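Local coordinates for catabolite control protein A (Lactococcus lactis, PDB 2O20) that probably acts as a global DNA-binding transcription regulator that governs carbon catabolite repression and activation, at residues Ile271-Asn276 with Leu287-Gln292. The protein carries 1 engineered substitution. Numbering follows the deposited sequence.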
ATOM      1  N   ILE D 271      -9.246   6.855 -19.030  1.00 17.11           N
ATOM      2  CA  ILE D 271      -9.583   6.209 -17.761  1.00 16.76           C
ATOM      3  C   ILE D 271      -9.669   7.264 -16.625  1.00 16.56           C
ATOM      4  O   ILE D 271      -8.807   8.124 -16.486  1.00 16.11           O
ATOM      5  CB  ILE D 271      -8.542   5.128 -17.353  1.00 16.87           C
ATOM      6  CG1 ILE D 271      -8.419   4.053 -18.433  1.00 17.42           C
ATOM      7  CG2 ILE D 271      -8.930   4.471 -16.009  1.00 17.36           C
ATOM      8  CD1 ILE D 271      -7.275   3.065 -18.212  1.00 19.48           C
ATOM      9  N   ILE D 272     -10.713   7.145 -15.810  1.00 16.75           N
ATOM     10  CA  ILE D 272     -10.840   7.941 -14.583  1.00 17.63           C
ATOM     11  C   ILE D 272     -11.043   6.954 -13.430  1.00 16.75           C
ATOM     12  O   ILE D 272     -11.933   6.117 -13.477  1.00 17.87           O
ATOM     13  CB  ILE D 272     -12.027   8.961 -14.663  1.00 17.65           C
ATOM     14  CG1 ILE D 272     -11.862   9.884 -15.873  1.00 18.06           C
ATOM     15  CG2 ILE D 272     -12.092   9.785 -13.322  1.00 18.17           C
ATOM     16  CD1 ILE D 272     -13.008  10.882 -16.090  1.00 19.55           C
ATOM     17  N   SER D 273     -10.174   7.023 -12.434  1.00 17.66           N
ATOM     18  CA  SER D 273     -10.251   6.203 -11.232  1.00 17.90           C
ATOM     19  C   SER D 273     -11.112   6.828 -10.107  1.00 18.88           C
ATOM     20  O   SER D 273     -11.600   7.947 -10.205  1.00 17.87           O
ATOM     21  CB  SER D 273      -8.818   5.916 -10.729  1.00 18.94           C
ATOM     22  OG  SER D 273      -8.812   4.868  -9.763  1.00 19.91           O
ATOM     23  N   GLY D 274     -11.290   6.059  -9.042  1.00 20.42           N
ATOM     24  CA  GLY D 274     -12.279   6.339  -8.039  1.00 21.71           C
ATOM     25  C   GLY D 274     -11.897   7.038  -6.739  1.00 21.07           C
ATOM     26  O   GLY D 274     -12.797   7.594  -6.095  1.00 21.70           O
ATOM     27  N   ALA D 275     -10.628   7.020  -6.320  1.00 21.11           N
ATOM     28  CA  ALA D 275     -10.243   7.608  -5.001  1.00 20.63           C
ATOM     29  C   ALA D 275      -8.906   8.354  -4.850  1.00 19.52           C
ATOM     30  O   ALA D 275      -8.722   9.127  -3.880  1.00 19.81           O
ATOM     31  CB  ALA D 275     -10.344   6.519  -3.885  1.00 21.16           C
ATOM     32  N   ASN D 276      -7.979   8.153  -5.779  1.00 19.52           N
ATOM     33  CA  ASN D 276      -6.641   8.726  -5.695  1.00 19.45           C
ATOM     34  C   ASN D 276      -5.886   8.283  -4.434  1.00 18.53           C
ATOM     35  O   ASN D 276      -5.247   9.104  -3.763  1.00 18.30           O
ATOM     36  CB  ASN D 276      -6.715  10.257  -5.714  1.00 20.02           C
ATOM     37  CG  ASN D 276      -5.429  10.889  -6.118  1.00 21.75           C
ATOM     38  OD1 ASN D 276      -4.737  10.375  -6.992  1.00 25.73           O
ATOM     39  ND2 ASN D 276      -5.081  11.996  -5.475  1.00 22.68           N
ATOM     40  N   LEU D 287      -2.469   8.938 -13.720  1.00 19.63           N
ATOM     41  CA  LEU D 287      -3.845   8.474 -13.687  1.00 19.59           C
ATOM     42  C   LEU D 287      -4.843   9.534 -13.189  1.00 19.08           C
ATOM     43  O   LEU D 287      -4.828   9.938 -12.017  1.00 18.64           O
ATOM     44  CB  LEU D 287      -3.933   7.214 -12.805  0.50 20.15           C
ATOM     45  CG  LEU D 287      -4.867   6.075 -13.235  0.50 21.88           C
ATOM     46  CD1 LEU D 287      -4.916   4.991 -12.146  0.50 22.77           C
ATOM     47  CD2 LEU D 287      -6.276   6.530 -13.583  0.50 23.10           C
ATOM     48  N   THR D 288      -5.738   9.964 -14.065  1.00 17.81           N
ATOM     49  CA  THR D 288      -6.842  10.844 -13.666  1.00 18.27           C
ATOM     50  C   THR D 288      -7.767  10.150 -12.648  1.00 17.69           C
ATOM     51  O   THR D 288      -8.110   8.983 -12.799  1.00 17.36           O
ATOM     52  CB  THR D 288      -7.654  11.312 -14.915  1.00 16.29           C
ATOM     53  OG1 THR D 288      -6.815  12.102 -15.752  1.00 19.06           O
ATOM     54  CG2 THR D 288      -8.868  12.154 -14.534  1.00 18.06           C
ATOM     55  N   SER D 289      -8.176  10.869 -11.608  1.00 17.81           N
ATOM     56  CA  SER D 289      -8.966  10.234 -10.536  1.00 18.50           C
ATOM     57  C   SER D 289      -9.853  11.234  -9.782  1.00 18.94           C
ATOM     58  O   SER D 289      -9.464  12.372  -9.565  1.00 19.45           O
ATOM     59  CB  SER D 289      -8.021   9.540  -9.522  1.00 18.88           C
ATOM     60  OG  SER D 289      -8.693   8.605  -8.714  1.00 20.04           O
ATOM     61  N   VAL D 290     -11.025  10.771  -9.355  1.00 19.83           N
ATOM     62  CA  VAL D 290     -11.707  11.363  -8.208  1.00 19.40           C
ATOM     63  C   VAL D 290     -10.752  11.278  -6.999  1.00 19.70           C
ATOM     64  O   VAL D 290     -10.186  10.204  -6.703  1.00 19.50           O
ATOM     65  CB  VAL D 290     -13.038  10.608  -7.893  1.00 19.58           C
ATOM     66  CG1 VAL D 290     -13.642  11.019  -6.542  1.00 18.86           C
ATOM     67  CG2 VAL D 290     -14.033  10.783  -9.038  1.00 21.09           C
ATOM     68  N   ASN D 291     -10.534  12.415  -6.332  1.00 18.44           N
ATOM     69  CA  ASN D 291      -9.790  12.464  -5.073  1.00 18.25           C
ATOM     70  C   ASN D 291     -10.760  12.395  -3.877  1.00 19.04           C
ATOM     71  O   ASN D 291     -11.547  13.336  -3.648  1.00 18.31           O
ATOM     72  CB  ASN D 291      -8.943  13.740  -4.994  1.00 18.41           C
ATOM     73  CG  ASN D 291      -7.997  13.754  -3.784  1.00 21.11           C
ATOM     74  OD1 ASN D 291      -7.087  12.937  -3.676  1.00 23.66           O
ATOM     75  ND2 ASN D 291      -8.213  14.692  -2.878  1.00 25.09           N
ATOM     76  N   GLN D 292     -10.713  11.288  -3.138  1.00 18.26           N
ATOM     77  CA  GLN D 292     -11.436  11.173  -1.874  1.00 18.95           C
ATOM     78  C   GLN D 292     -10.486  11.572  -0.756  1.00 18.79           C
ATOM     79  O   GLN D 292      -9.282  11.256  -0.809  1.00 19.01           O
ATOM     80  CB  GLN D 292     -11.938   9.753  -1.642  1.00 18.49           C
ATOM     81  CG  GLN D 292     -12.929   9.249  -2.706  1.00 18.46           C
ATOM     82  CD  GLN D 292     -13.520   7.890  -2.314  1.00 19.29           C
ATOM     83  OE1 GLN D 292     -13.696   7.613  -1.142  1.00 21.02           O
ATOM     84  NE2 GLN D 292     -13.800   7.043  -3.293  1.00 17.66           N
TER
HETATM   85  O   HOH W   1      -6.795  10.352  -1.686  1.00 21.37           O
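Ser273 and Ser289 pair their backbones in a single parallel bridge, an example of how one bridge can tie a neighbouring segment to the edge of a sheet. Ser273 N gives a nearly straight bond to Thr288 O (2.9 Å, 174° at the hydrogen), while Ser273 O receives Val290 N at 3.0 Å from above its carbonyl plane. In this buried part a chi1 of -163° swings Ser289 OG away from its own N, to 3.4 Å from Ser273 CB, where it donates to Val290 O. On one flank Ile271 CG2 meets Leu287 CD2; on the other, Ile272 CG1 rests 4.0 Å from Thr288 CG2. The buried side continues where Gln292 N binds Ala275 O and its extended side chain reaches back, NE2 donating to Gly274 O (3.0 Å) with Ala275 CB alongside. With an alanine in place of Gln292, Gly274 O would probably lose this donor and a gap would open beside the methyl of Ala275.

The more open side is polar. Asn276 ND2 donates a hydrogen bond to Asn291 OD1 (2.9 Å), which lies nearly in the Asn276 amide plane, the two amides turned 68° apart; a water joins Asn276 O to Gln292 O. Thr280 and Arg328 hold Asn276 OD1.

Within the periplasmic-binding-protein-like core of the LacI family, 287-292 probably forms one of the crossings between subdomains, and the bridge brings it alongside the end of edge strand 270-272. Strand 324-326 pairs antiparallel with 289-291, helix 164-177 packs on Ile272 and Val290, and helix 248-260 covers Ile271, Ser273 and Leu287, its Asp248 accepting bonds from Ser273 OG, Ala275 N and Asn276 N.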